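Local atomic coordinates of leucine aminopeptidase (Fimbriiglobus ruber, PDB entry 7D1B), a protein that binds zinc and, as a glutaminyl cyclase of the M28 peptidase family, probably cyclises N-terminal glutamine residues to pyroglutamate. Residues R134-Q139 against Q144-P149; A153-A158 against H307-S312; R102-A107 against Y189-G194. One frame throughout, in Å; residues are numbered along the deposited sequence.

How the interactions relate
From the N terminus, the chain first reaches 102-107, in the loop connecting the antiparallel strands 91-99 and 108-117. It meets 189-194, past strand 178-184, and this contact closes the loop of interaction 3. Interaction 1 is nested inside that loop as a short local closure between strand 123-130 and helix 153-167. Interaction 2 starts on that helix, still within the loop, and closes at 307-312, so interactions 2 and 3 cross. Interaction 1 touches both others: Q139 N lies 3.0 Å from H309 O, a probable hydrogen bond, and H138 CE1 lies 3.3 Å from I190 O. Together they join the hairpin end of the sheet to loops around the zinc.

Interaction 1: R134-Q139 against Q144-P149; sequences RPAAHQ and QNWRKP
A136 and W146 bring the two backbones closest, with their CA atoms 5.0 Å apart, where the long loop between strand 123-130 and helix 153-167 folds back on itself. One arm bends in an inverse gamma turn centred on A137; the other ends a 3-10 turn at R147. The main side-chain feature is a T-shaped stack. The H138 imidazole points its CD2 edge at a face of the W146 indole, with planes 89° apart and H138 CD2 3.6 Å from W146 CE3. W146 CG stands anti to its carbonyl carbon (chi1 -64°), bringing the indole against A137 O and the H138 ring edge, and its NE1 bonds to the carbonyl of E140 between the arms. A136 CB packs on W146 CB at 3.9 Å. The backbones are bridged by water: one donates to both P135 O and W146 O, while a second accepts from A137 N and donates to N145 O and K148 O. R134 holds the imidazole side-on: NE makes the main bond to ND1 and NH1 a longer, more bent one, while the NH2 salt bridge to E188 links H138 with that zinc ligand. R134 NE meets H138 ND1 at 2.9 Å, close to both group planes.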
ATOM      1  N   ARG A 134      -4.808 -11.055  -6.159  1.00 12.97           N
ATOM      2  CA  ARG A 134      -5.968 -11.332  -6.990  1.00 13.35           C
ATOM      3  C   ARG A 134      -6.000 -12.817  -7.352  1.00 13.46           C
ATOM      4  O   ARG A 134      -4.952 -13.411  -7.623  1.00 14.01           O
ATOM      5  CB  ARG A 134      -5.857 -10.511  -8.268  1.00 13.94           C
ATOM      6  CG  ARG A 134      -7.153 -10.370  -9.026  1.00 14.17           C
ATOM      7  CD  ARG A 134      -6.941  -9.509 -10.271  1.00 14.90           C
ATOM      8  NE  ARG A 134      -8.162  -9.403 -11.047  1.00 15.05           N
ATOM      9  CZ  ARG A 134      -9.038  -8.405 -10.993  1.00 14.49           C
ATOM     10  NH1 ARG A 134     -10.143  -8.474 -11.735  1.00 15.96           N
ATOM     11  NH2 ARG A 134      -8.845  -7.365 -10.189  1.00 15.71           N
ATOM     12  N   PRO A 135      -7.176 -13.447  -7.383  1.00 13.55           N
ATOM     13  CA  PRO A 135      -7.201 -14.897  -7.634  1.00 14.68           C
ATOM     14  C   PRO A 135      -6.647 -15.296  -8.985  1.00 14.99           C
ATOM     15  O   PRO A 135      -6.135 -16.415  -9.114  1.00 17.78           O
ATOM     16  CB  PRO A 135      -8.683 -15.264  -7.467  1.00 15.06           C
ATOM     17  CG  PRO A 135      -9.177 -14.242  -6.452  1.00 15.53           C
ATOM     18  CD  PRO A 135      -8.469 -12.960  -6.866  1.00 13.97           C
ATOM     19  N   ALA A 136      -6.733 -14.432  -9.991  1.00 14.54           N
ATOM     20  CA  ALA A 136      -6.268 -14.778 -11.324  1.00 15.32           C
ATOM     21  C   ALA A 136      -5.694 -13.542 -11.992  1.00 14.87           C
ATOM     22  O   ALA A 136      -6.083 -12.409 -11.681  1.00 15.33           O
ATOM     23  CB  ALA A 136      -7.401 -15.342 -12.198  1.00 18.41           C
ATOM     24  N   ALA A 137      -4.784 -13.784 -12.937  1.00 15.38           N
ATOM     25  CA  ALA A 137      -4.189 -12.727 -13.758  1.00 15.91           C
ATOM     26  C   ALA A 137      -5.178 -12.413 -14.882  1.00 15.93           C
ATOM     27  O   ALA A 137      -5.041 -12.853 -16.025  1.00 16.57           O
ATOM     28  CB  ALA A 137      -2.843 -13.185 -14.303  1.00 16.89           C
ATOM     29  N   HIS A 138      -6.207 -11.637 -14.540  1.00 15.99           N
ATOM     30  CA  HIS A 138      -7.348 -11.478 -15.438  1.00 16.84           C
ATOM     31  C   HIS A 138      -7.054 -10.659 -16.691  1.00 18.14           C
ATOM     32  O   HIS A 138      -7.913 -10.623 -17.583  1.00 19.84           O
ATOM     33  CB  HIS A 138      -8.541 -10.866 -14.712  1.00 17.47           C
ATOM     34  CG  HIS A 138      -9.254 -11.819 -13.810  1.00 16.03           C
ATOM     35  ND1 HIS A 138      -9.443 -11.562 -12.470  1.00 16.81           N
ATOM     36  CD2 HIS A 138      -9.845 -13.010 -14.061  1.00 17.78           C
ATOM     37  CE1 HIS A 138     -10.135 -12.556 -11.934  1.00 17.13           C
ATOM     38  NE2 HIS A 138     -10.381 -13.453 -12.876  1.00 17.82           N
ATOM     39  N   GLN A 139      -5.891  -9.999 -16.797  1.00 17.52           N
ATOM     40  CA  GLN A 139      -5.557  -9.351 -18.061  1.00 17.80           C
ATOM     41  C   GLN A 139      -4.974 -10.316 -19.082  1.00 19.64           C
ATOM     42  O   GLN A 139      -4.816  -9.936 -20.249  1.00 21.70           O
ATOM     43  CB  GLN A 139      -4.637  -8.145 -17.854  1.00 19.26           C
ATOM     44  CG  GLN A 139      -5.350  -6.978 -17.201  1.00 20.64           C
ATOM     45  CD  GLN A 139      -6.401  -6.357 -18.088  1.00 25.32           C
ATOM     46  OE1 GLN A 139      -6.127  -6.001 -19.225  1.00 28.36           O
ATOM     47  NE2 GLN A 139      -7.616  -6.221 -17.567  1.00 26.53           N
ATOM     48  N   GLN A 144      -7.132 -19.894 -20.127  1.00 30.22           N
ATOM     49  CA  GLN A 144      -6.431 -20.996 -19.476  1.00 30.67           C
ATOM     50  C   GLN A 144      -5.385 -20.479 -18.499  1.00 28.81           C
ATOM     51  O   GLN A 144      -5.154 -21.091 -17.446  1.00 27.97           O
ATOM     52  CB  GLN A 144      -5.802 -21.915 -20.521  1.00 33.78           C
ATOM     53  CG  GLN A 144      -6.815 -22.798 -21.225  1.00 37.77           C
ATOM     54  CD  GLN A 144      -7.665 -23.582 -20.244  1.00 41.23           C
ATOM     55  OE1 GLN A 144      -7.174 -24.483 -19.557  1.00 43.71           O
ATOM     56  NE2 GLN A 144      -8.946 -23.234 -20.161  1.00 42.14           N
ATOM     57  N   ASN A 145      -4.764 -19.343 -18.818  1.00 27.05           N
ATOM     58  CA  ASN A 145      -3.801 -18.731 -17.915  1.00 25.73           C
ATOM     59  C   ASN A 145      -4.434 -18.186 -16.643  1.00 24.07           C
ATOM     60  O   ASN A 145      -3.703 -17.882 -15.694  1.00 23.02           O
ATOM     61  CB  ASN A 145      -3.014 -17.635 -18.630  1.00 26.93           C
ATOM     62  CG  ASN A 145      -2.007 -18.200 -19.592  1.00 30.38           C
ATOM     63  OD1 ASN A 145      -1.495 -19.298 -19.378  1.00 32.09           O
ATOM     64  ND2 ASN A 145      -1.724 -17.471 -20.665  1.00 32.11           N
ATOM     65  N   TRP A 146      -5.761 -18.053 -16.593  1.00 24.94           N
ATOM     66  CA  TRP A 146      -6.408 -17.690 -15.343  1.00 24.21           C
ATOM     67  C   TRP A 146      -6.348 -18.812 -14.321  1.00 23.99           C
ATOM     68  O   TRP A 146      -6.704 -18.581 -13.161  1.00 25.13           O
ATOM     69  CB  TRP A 146      -7.867 -17.322 -15.582  1.00 23.06           C
ATOM     70  CG  TRP A 146      -8.073 -16.105 -16.424  1.00 21.24           C
ATOM     71  CD1 TRP A 146      -7.117 -15.372 -17.098  1.00 22.39           C
ATOM     72  CD2 TRP A 146      -9.326 -15.462 -16.677  1.00 21.32           C
ATOM     73  NE1 TRP A 146      -7.712 -14.323 -17.751  1.00 21.62           N
ATOM     74  CE2 TRP A 146      -9.066 -14.355 -17.513  1.00 21.25           C
ATOM     75  CE3 TRP A 146     -10.648 -15.718 -16.280  1.00 23.01           C
ATOM     76  CZ2 TRP A 146     -10.075 -13.495 -17.945  1.00 21.96           C
ATOM     77  CZ3 TRP A 146     -11.649 -14.866 -16.712  1.00 23.89           C
ATOM     78  CH2 TRP A 146     -11.360 -13.772 -17.540  1.00 23.49           C
ATOM     79  N   ARG A 147      -5.899 -20.006 -14.713  1.00 25.34           N
ATOM     80  CA  ARG A 147      -5.813 -21.102 -13.763  1.00 26.93           C
ATOM     81  C   ARG A 147      -4.434 -21.214 -13.134  1.00 26.28           C
ATOM     82  O   ARG A 147      -4.229 -22.071 -12.266  1.00 29.99           O
ATOM     83  CB  ARG A 147      -6.153 -22.413 -14.468  1.00 31.96           C
ATOM     84  CG  ARG A 147      -7.429 -22.342 -15.293  1.00 37.16           C
ATOM     85  CD  ARG A 147      -8.425 -23.449 -14.947  1.00 42.84           C
ATOM     86  NE  ARG A 147      -8.355 -24.614 -15.836  1.00 46.58           N
ATOM     87  CZ  ARG A 147      -7.305 -25.422 -16.003  1.00 48.47           C
ATOM     88  NH1 ARG A 147      -7.398 -26.442 -16.850  1.00 48.68           N
ATOM     89  NH2 ARG A 147      -6.188 -25.268 -15.309  1.00 49.51           N
ATOM     90  N   LYS A 148      -3.511 -20.369 -13.520  1.00 23.60           N
ATOM     91  CA  LYS A 148      -2.152 -20.427 -13.009  1.00 23.20           C
ATOM     92  C   LYS A 148      -1.966 -19.465 -11.843  1.00 21.39           C
ATOM     93  O   LYS A 148      -2.690 -18.472 -11.726  1.00 21.15           O
ATOM     94  CB  LYS A 148      -1.170 -20.074 -14.128  1.00 23.87           C
ATOM     95  CG  LYS A 148      -1.234 -21.080 -15.282  1.00 26.61           C
ATOM     96  CD  LYS A 148      -0.266 -20.744 -16.401  1.00 30.62           C
ATOM     97  CE  LYS A 148      -0.234 -21.839 -17.457  1.00 34.54           C
ATOM     98  NZ  LYS A 148       0.679 -21.481 -18.574  1.00 37.94           N
ATOM     99  N   PRO A 149      -1.013 -19.741 -10.953  1.00 21.35           N
ATOM    100  CA  PRO A 149      -0.828 -18.867  -9.784  1.00 19.67           C
ATOM    101  C   PRO A 149      -0.316 -17.492 -10.190  1.00 18.99           C
ATOM    102  O   PRO A 149       0.619 -17.364 -10.990  1.00 21.06           O
ATOM    103  CB  PRO A 149       0.195 -19.621  -8.924  1.00 22.27           C
ATOM    104  CG  PRO A 149       0.846 -20.602  -9.841  1.00 24.66           C
ATOM    105  CD  PRO A 149      -0.177 -20.955 -10.882  1.00 22.46           C
TER
HETATM  106  O   HOH W   1      -5.962 -18.966 -10.489  1.00 43.68           O
HETATM  107  O   HOH W   2      -3.854 -16.476 -13.225  1.00 18.95           O

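Interaction 2: A153-A158 against H307-S312; sequences ANDGTA and HWHLLS. With ZN (zinc ion), chain B.
D155 and H309 meet at the zinc ion, D155 from the segment 153-158 on helix 153-167 and H309 from the loop leading to helix 320-336. This is the zinc site of this M28-family enzyme, and E188 completes the protein ligands. Along the first segment, A153 packs on V58 and C62 of helix 51-63, and the N154 amide is held by A236 N and H237 ND1, beside the metal ligand that follows. D155 has CG anti to its backbone N (chi1 -176°), which extends the carboxylate to the metal: OD2 binds zinc at 2.0 Å, while OD1 bonds to H130 NE2, a second-shell partner that helps fix the carboxylate's rotation. G156 carries a positive phi (82°) within the wider pi-type turn. In the second segment, a type II beta turn from H307 to L310 presents H309, whose NE2 binds zinc at 2.0 Å. Its ring lies nearly coplanar with the D155 carboxylate, the planes 15° apart. W308 NE1 sits 3.3 Å above the centre of the H309 ring and donates to the zinc-bound water at 3.1 Å. Another water joins the segments by donating to D155 OD2 and accepting from H309 N. Although D155 OD2 and H309 NE2 approach to 3.1 Å, both are metal ligands and share no hydrogen bond; the ion and the water bridging D155 OD2 to H309 N link the two segments, and the zinc probably polarises its own bound water, the one that takes the W308 NE1 bond.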
ATOM      1  N   ALA A 153       3.602  -9.382  -7.962  1.00 12.53           N
ATOM      2  CA  ALA A 153       4.778  -8.838  -7.273  1.00 12.82           C
ATOM      3  C   ALA A 153       4.691  -7.328  -7.058  1.00 12.03           C
ATOM      4  O   ALA A 153       5.065  -6.833  -5.990  1.00 12.79           O
ATOM      5  CB  ALA A 153       6.046  -9.158  -8.048  1.00 14.02           C
ATOM      6  N   ASN A 154       4.247  -6.580  -8.064  1.00 11.97           N
ATOM      7  CA  ASN A 154       4.187  -5.124  -7.986  1.00 12.09           C
ATOM      8  C   ASN A 154       2.828  -4.623  -7.510  1.00 11.93           C
ATOM      9  O   ASN A 154       2.552  -3.430  -7.601  1.00 14.43           O
ATOM     10  CB  ASN A 154       4.508  -4.533  -9.360  1.00 13.05           C
ATOM     11  CG  ASN A 154       4.856  -3.047  -9.314  1.00 11.78           C
ATOM     12  OD1 ASN A 154       5.454  -2.548  -8.347  1.00 12.50           O
ATOM     13  ND2 ASN A 154       4.499  -2.332 -10.377  1.00 13.01           N
ATOM     14  N   ASP A 155       1.971  -5.508  -7.021  1.00 12.74           N
ATOM     15  CA  ASP A 155       0.563  -5.193  -6.819  1.00 12.11           C
ATOM     16  C   ASP A 155       0.216  -5.685  -5.419  1.00 11.89           C
ATOM     17  O   ASP A 155      -0.072  -6.869  -5.204  1.00 12.29           O
ATOM     18  CB  ASP A 155      -0.201  -5.874  -7.943  1.00 13.45           C
ATOM     19  CG  ASP A 155      -1.681  -5.567  -7.948  1.00 12.75           C
ATOM     20  OD1 ASP A 155      -2.217  -4.996  -6.974  1.00 13.28           O
ATOM     21  OD2 ASP A 155      -2.349  -5.940  -8.965  1.00 15.30           O
ATOM     22  N   GLY A 156       0.300  -4.779  -4.449  1.00 12.09           N
ATOM     23  CA  GLY A 156       0.202  -5.120  -3.038  1.00 12.51           C
ATOM     24  C   GLY A 156       1.510  -5.620  -2.464  1.00 12.07           C
ATOM     25  O   GLY A 156       2.032  -5.050  -1.503  1.00 12.56           O
ATOM     26  N   THR A 157       2.077  -6.663  -3.079  1.00 12.11           N
ATOM     27  CA  THR A 157       3.241  -7.332  -2.510  1.00 11.77           C
ATOM     28  C   THR A 157       4.369  -6.336  -2.295  1.00 11.45           C
ATOM     29  O   THR A 157       5.005  -6.323  -1.237  1.00 12.08           O
ATOM     30  CB  THR A 157       3.703  -8.461  -3.432  1.00 11.87           C
ATOM     31  OG1 THR A 157       2.572  -9.246  -3.823  1.00 12.95           O
ATOM     32  CG2 THR A 157       4.695  -9.338  -2.708  1.00 13.95           C
ATOM     33  N   ALA A 158       4.658  -5.511  -3.308  1.00 11.55           N
ATOM     34  CA  ALA A 158       5.795  -4.601  -3.188  1.00 11.97           C
ATOM     35  C   ALA A 158       5.584  -3.570  -2.092  1.00 11.30           C
ATOM     36  O   ALA A 158       6.562  -3.134  -1.474  1.00 11.65           O
ATOM     37  CB  ALA A 158       6.085  -3.921  -4.523  1.00 14.15           C
ATOM     38  N   HIS A 307       2.869  -4.960 -16.645  1.00 14.55           N
ATOM     39  CA  HIS A 307       2.572  -6.333 -16.259  1.00 14.68           C
ATOM     40  C   HIS A 307       1.350  -6.442 -15.360  1.00 13.85           C
ATOM     41  O   HIS A 307       1.140  -7.480 -14.717  1.00 14.53           O
ATOM     42  CB  HIS A 307       3.809  -7.005 -15.673  1.00 14.93           C
ATOM     43  CG  HIS A 307       4.948  -6.984 -16.622  1.00 14.69           C
ATOM     44  ND1 HIS A 307       5.024  -7.847 -17.696  1.00 17.66           N
ATOM     45  CD2 HIS A 307       5.996  -6.135 -16.733  1.00 17.01           C
ATOM     46  CE1 HIS A 307       6.106  -7.560 -18.396  1.00 18.70           C
ATOM     47  NE2 HIS A 307       6.708  -6.527 -17.834  1.00 19.23           N
ATOM     48  N   TRP A 308       0.539  -5.387 -15.313  1.00 14.35           N
ATOM     49  CA  TRP A 308      -0.647  -5.353 -14.464  1.00 14.07           C
ATOM     50  C   TRP A 308      -1.580  -6.523 -14.759  1.00 14.17           C
ATOM     51  O   TRP A 308      -2.042  -6.696 -15.895  1.00 15.76           O
ATOM     52  CB  TRP A 308      -1.360  -4.042 -14.739  1.00 14.59           C
ATOM     53  CG  TRP A 308      -2.611  -3.836 -13.937  1.00 15.07           C
ATOM     54  CD1 TRP A 308      -2.726  -3.766 -12.577  1.00 16.54           C
ATOM     55  CD2 TRP A 308      -3.928  -3.639 -14.466  1.00 16.08           C
ATOM     56  NE1 TRP A 308      -4.037  -3.529 -12.234  1.00 17.43           N
ATOM     57  CE2 TRP A 308      -4.794  -3.440 -13.372  1.00 17.99           C
ATOM     58  CE3 TRP A 308      -4.457  -3.598 -15.763  1.00 18.62           C
ATOM     59  CZ2 TRP A 308      -6.169  -3.223 -13.533  1.00 19.73           C
ATOM     60  CZ3 TRP A 308      -5.819  -3.388 -15.922  1.00 20.41           C
ATOM     61  CH2 TRP A 308      -6.653  -3.194 -14.814  1.00 21.25           C
ATOM     62  N   HIS A 309      -1.840  -7.327 -13.728  1.00 13.85           N
ATOM     63  CA  HIS A 309      -2.748  -8.470 -13.823  1.00 14.07           C
ATOM     64  C   HIS A 309      -2.337  -9.458 -14.915  1.00 14.71           C
ATOM     65  O   HIS A 309      -3.189 -10.145 -15.497  1.00 15.78           O
ATOM     66  CB  HIS A 309      -4.205  -8.009 -13.924  1.00 16.09           C
ATOM     67  CG  HIS A 309      -4.654  -7.294 -12.687  1.00 15.63           C
ATOM     68  ND1 HIS A 309      -5.874  -6.661 -12.571  1.00 16.94           N
ATOM     69  CD2 HIS A 309      -4.029  -7.131 -11.491  1.00 16.23           C
ATOM     70  CE1 HIS A 309      -5.955  -6.105 -11.367  1.00 14.83           C
ATOM     71  NE2 HIS A 309      -4.865  -6.401 -10.683  1.00 16.88           N
ATOM     72  N   LEU A 310      -1.028  -9.563 -15.164  1.00 14.56           N
ATOM     73  CA  LEU A 310      -0.440 -10.591 -16.015  1.00 15.43           C
ATOM     74  C   LEU A 310       0.425 -11.513 -15.173  1.00 15.34           C
ATOM     75  O   LEU A 310       0.961 -11.115 -14.131  1.00 15.17           O
ATOM     76  CB  LEU A 310       0.416  -9.993 -17.144  1.00 16.46           C
ATOM     77  CG  LEU A 310      -0.344  -9.096 -18.117  1.00 18.19           C
ATOM     78  CD1 LEU A 310       0.613  -8.504 -19.161  1.00 19.45           C
ATOM     79  CD2 LEU A 310      -1.462  -9.866 -18.819  1.00 20.23           C
ATOM     80  N   LEU A 311       0.599 -12.748 -15.659  1.00 15.60           N
ATOM     81  CA  LEU A 311       1.448 -13.701 -14.949  1.00 16.49           C
ATOM     82  C   LEU A 311       2.890 -13.233 -14.858  1.00 16.06           C
ATOM     83  O   LEU A 311       3.637 -13.722 -13.999  1.00 17.59           O
ATOM     84  CB  LEU A 311       1.388 -15.072 -15.617  1.00 18.16           C
ATOM     85  CG  LEU A 311       0.015 -15.735 -15.513  1.00 18.66           C
ATOM     86  CD1 LEU A 311      -0.050 -16.953 -16.415  1.00 21.97           C
ATOM     87  CD2 LEU A 311      -0.285 -16.119 -14.068  1.00 19.71           C
ATOM     88  N   SER A 312       3.294 -12.298 -15.718  1.00 16.20           N
ATOM     89  CA  SER A 312       4.628 -11.723 -15.696  1.00 16.64           C
ATOM     90  C   SER A 312       4.820 -10.654 -14.612  1.00 14.98           C
ATOM     91  O   SER A 312       5.895 -10.056 -14.555  1.00 16.01           O
ATOM     92  CB  SER A 312       4.954 -11.176 -17.089  1.00 17.16           C
ATOM     93  OG  SER A 312       3.901 -10.327 -17.535  1.00 17.40           O
TER
HETATM   94 ZN    ZN B 801      -4.291  -5.673  -8.875  1.00 16.73          ZN
HETATM   95  O   HOH W   3      -0.636  -6.677 -11.233  1.00 14.18           O
HETATM   96  O   HOH W   4      -4.475  -3.600  -9.199  1.00 14.76           O

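Interaction 3: R102-A107 against Y189-G194; sequences RSQRGA and YILDPG
S103 and D192 mark the closest backbone approach, their CA atoms 6.3 Å apart, where two irregular segments meet at the protein surface. Residues 102-107 form the connection of a beta hairpin, linking strands 91-99 and 108-117 at one side of the mixed sheet, whereas 189-194 belongs to the loop that runs from strand 178-184 toward helix 206-218, just after the zinc ligand E188. The direct contacts are van der Waals in kind. S103 CB rests against D192 CB at 3.7 Å, and next to it L191 reaches across the Q104 side chain at about a right angle. Its CD1 methyl lies over a face of the terminal amide, 3.4 Å from Q104 CD and equally far from NE2. The glutamine chain is bent at chi2 (-62°), which folds the amide back beside S103 and leaves its flat side toward the leucine. NE2 then donates in the amide plane to S103 OG at 2.8 Å, a nearly straight bond (167°) that holds the amide flat beneath the methyl. S103 OG lies between its backbone N and carbonyl carbon, and it also bonds to OD2 of D202. That same carboxylate oxygen bonds to the backbone N atoms of L191 and D192, so D202 ties the hairpin connection to the other loop through a polar bridge that the packing alone does not supply. Within the second segment, D192 also forms an Asx turn: its OD1 accepts from G194 N at 2.9 Å, with the donor well above the carboxylate plane.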
ATOM      1  N   ARG A 102     -19.550 -11.058  -3.841  1.00 12.58           N
ATOM      2  CA  ARG A 102     -20.825 -11.031  -4.558  1.00 12.56           C
ATOM      3  C   ARG A 102     -21.150 -12.358  -5.218  1.00 12.87           C
ATOM      4  O   ARG A 102     -22.305 -12.797  -5.190  1.00 13.72           O
ATOM      5  CB  ARG A 102     -20.817  -9.943  -5.622  1.00 13.19           C
ATOM      6  CG  ARG A 102     -20.734  -8.522  -5.082  1.00 13.04           C
ATOM      7  CD  ARG A 102     -20.737  -7.544  -6.246  1.00 13.78           C
ATOM      8  NE  ARG A 102     -20.655  -6.165  -5.790  1.00 13.47           N
ATOM      9  CZ  ARG A 102     -20.004  -5.206  -6.441  1.00 14.19           C
ATOM     10  NH1 ARG A 102     -19.350  -5.473  -7.565  1.00 15.49           N
ATOM     11  NH2 ARG A 102     -19.985  -3.984  -5.941  1.00 15.29           N
ATOM     12  N   SER A 103     -20.158 -13.004  -5.833  1.00 13.06           N
ATOM     13  CA  SER A 103     -20.358 -14.219  -6.609  1.00 14.05           C
ATOM     14  C   SER A 103     -20.445 -15.463  -5.744  1.00 14.00           C
ATOM     15  O   SER A 103     -20.678 -16.544  -6.293  1.00 16.36           O
ATOM     16  CB  SER A 103     -19.205 -14.379  -7.610  1.00 15.81           C
ATOM     17  OG  SER A 103     -17.965 -14.536  -6.926  1.00 16.01           O
ATOM     18  N   GLN A 104     -20.284 -15.347  -4.422  1.00 13.91           N
ATOM     19  CA  GLN A 104     -20.192 -16.486  -3.520  1.00 14.24           C
ATOM     20  C   GLN A 104     -21.307 -16.472  -2.488  1.00 12.71           C
ATOM     21  O   GLN A 104     -21.856 -15.421  -2.171  1.00 14.41           O
ATOM     22  CB  GLN A 104     -18.854 -16.447  -2.778  1.00 17.89           C
ATOM     23  CG  GLN A 104     -17.659 -16.269  -3.725  1.00 20.40           C
ATOM     24  CD  GLN A 104     -17.510 -17.420  -4.724  1.00 23.53           C
ATOM     25  OE1 GLN A 104     -17.444 -18.588  -4.335  1.00 26.29           O
ATOM     26  NE2 GLN A 104     -17.444 -17.092  -6.012  1.00 23.82           N
ATOM     27  N   ARG A 105     -21.623 -17.645  -1.927  1.00 13.88           N
ATOM     28  CA  ARG A 105     -22.453 -17.680  -0.726  1.00 13.63           C
ATOM     29  C   ARG A 105     -21.638 -17.776   0.546  1.00 13.55           C
ATOM     30  O   ARG A 105     -22.083 -17.294   1.594  1.00 15.45           O
ATOM     31  CB  ARG A 105     -23.448 -18.836  -0.770  1.00 14.20           C
ATOM     32  CG  ARG A 105     -24.460 -18.670  -1.850  1.00 14.31           C
ATOM     33  CD  ARG A 105     -25.677 -19.523  -1.586  1.00 15.39           C
ATOM     34  NE  ARG A 105     -26.774 -19.055  -2.421  1.00 16.45           N
ATOM     35  CZ  ARG A 105     -26.910 -19.392  -3.702  1.00 14.52           C
ATOM     36  NH1 ARG A 105     -26.036 -20.229  -4.253  1.00 16.24           N
ATOM     37  NH2 ARG A 105     -27.881 -18.892  -4.466  1.00 16.14           N
ATOM     38  N   GLY A 106     -20.502 -18.451   0.502  1.00 15.89           N
ATOM     39  CA  GLY A 106     -19.717 -18.638   1.705  1.00 17.04           C
ATOM     40  C   GLY A 106     -19.118 -17.333   2.196  1.00 16.30           C
ATOM     41  O   GLY A 106     -18.854 -16.399   1.434  1.00 18.70           O
ATOM     42  N   ALA A 107     -18.908 -17.269   3.502  1.00 16.63           N
ATOM     43  CA  ALA A 107     -18.205 -16.155   4.100  1.00 18.19           C
ATOM     44  C   ALA A 107     -16.710 -16.336   3.893  1.00 16.60           C
ATOM     45  O   ALA A 107     -16.192 -17.463   3.846  1.00 19.19           O
ATOM     46  CB  ALA A 107     -18.482 -16.108   5.601  1.00 22.63           C
ATOM     47  N   TYR A 189     -10.320  -9.520  -4.154  1.00 12.39           N
ATOM     48  CA  TYR A 189     -10.699 -10.924  -4.048  1.00 12.82           C
ATOM     49  C   TYR A 189     -11.711 -11.230  -5.153  1.00 12.86           C
ATOM     50  O   TYR A 189     -12.890 -11.509  -4.913  1.00 12.92           O
ATOM     51  CB  TYR A 189     -11.248 -11.169  -2.648  1.00 13.03           C
ATOM     52  CG  TYR A 189     -11.704 -12.579  -2.369  1.00 12.94           C
ATOM     53  CD1 TYR A 189     -10.838 -13.652  -2.501  1.00 13.95           C
ATOM     54  CD2 TYR A 189     -13.008 -12.832  -1.958  1.00 14.16           C
ATOM     55  CE1 TYR A 189     -11.263 -14.954  -2.245  1.00 14.71           C
ATOM     56  CE2 TYR A 189     -13.438 -14.125  -1.688  1.00 15.34           C
ATOM     57  CZ  TYR A 189     -12.552 -15.187  -1.828  1.00 14.69           C
ATOM     58  OH  TYR A 189     -12.930 -16.485  -1.561  1.00 16.42           O
ATOM     59  N   ILE A 190     -11.243 -11.130  -6.394  1.00 12.85           N
ATOM     60  CA  ILE A 190     -12.124 -11.139  -7.558  1.00 13.30           C
ATOM     61  C   ILE A 190     -12.166 -12.554  -8.121  1.00 13.63           C
ATOM     62  O   ILE A 190     -11.245 -12.993  -8.825  1.00 14.78           O
ATOM     63  CB  ILE A 190     -11.690 -10.123  -8.615  1.00 13.16           C
ATOM     64  CG1 ILE A 190     -11.541  -8.721  -8.014  1.00 13.64           C
ATOM     65  CG2 ILE A 190     -12.678 -10.145  -9.798  1.00 15.18           C
ATOM     66  CD1 ILE A 190     -12.760  -8.183  -7.245  1.00 14.13           C
ATOM     67  N   LEU A 191     -13.246 -13.274  -7.815  1.00 14.33           N
ATOM     68  CA  LEU A 191     -13.454 -14.602  -8.371  1.00 15.62           C
ATOM     69  C   LEU A 191     -14.208 -14.535  -9.685  1.00 16.45           C
ATOM     70  O   LEU A 191     -13.955 -15.346 -10.582  1.00 19.29           O
ATOM     71  CB  LEU A 191     -14.183 -15.484  -7.345  1.00 16.99           C
ATOM     72  CG  LEU A 191     -13.395 -15.691  -6.039  1.00 17.63           C
ATOM     73  CD1 LEU A 191     -14.264 -16.306  -4.943  1.00 19.29           C
ATOM     74  CD2 LEU A 191     -12.149 -16.545  -6.275  1.00 18.78           C
ATOM     75  N   ASP A 192     -15.123 -13.588  -9.801  1.00 15.61           N
ATOM     76  CA  ASP A 192     -15.883 -13.339 -11.019  1.00 16.26           C
ATOM     77  C   ASP A 192     -15.532 -11.935 -11.475  1.00 15.73           C
ATOM     78  O   ASP A 192     -15.928 -10.958 -10.813  1.00 16.37           O
ATOM     79  CB  ASP A 192     -17.372 -13.436 -10.696  1.00 18.73           C
ATOM     80  CG  ASP A 192     -18.248 -12.904 -11.804  1.00 21.50           C
ATOM     81  OD1 ASP A 192     -17.773 -12.811 -12.961  1.00 21.63           O
ATOM     82  OD2 ASP A 192     -19.439 -12.602 -11.524  1.00 23.92           O
ATOM     83  N   PRO A 193     -14.790 -11.775 -12.572  1.00 15.83           N
ATOM     84  CA  PRO A 193     -14.394 -10.439 -13.025  1.00 17.70           C
ATOM     85  C   PRO A 193     -15.475  -9.714 -13.801  1.00 20.03           C
ATOM     86  O   PRO A 193     -15.234  -8.592 -14.261  1.00 24.01           O
ATOM     87  CB  PRO A 193     -13.191 -10.746 -13.926  1.00 19.34           C
ATOM     88  CG  PRO A 193     -13.566 -12.062 -14.553  1.00 20.68           C
ATOM     89  CD  PRO A 193     -14.258 -12.834 -13.446  1.00 18.33           C
ATOM     90  N   GLY A 194     -16.650 -10.324 -13.960  1.00 20.25           N
ATOM     91  CA  GLY A 194     -17.720  -9.715 -14.707  1.00 24.45           C
ATOM     92  C   GLY A 194     -17.486  -9.802 -16.199  1.00 28.81           C
ATOM     93  O   GLY A 194     -16.637 -10.543 -16.697  1.00 29.13           O
TER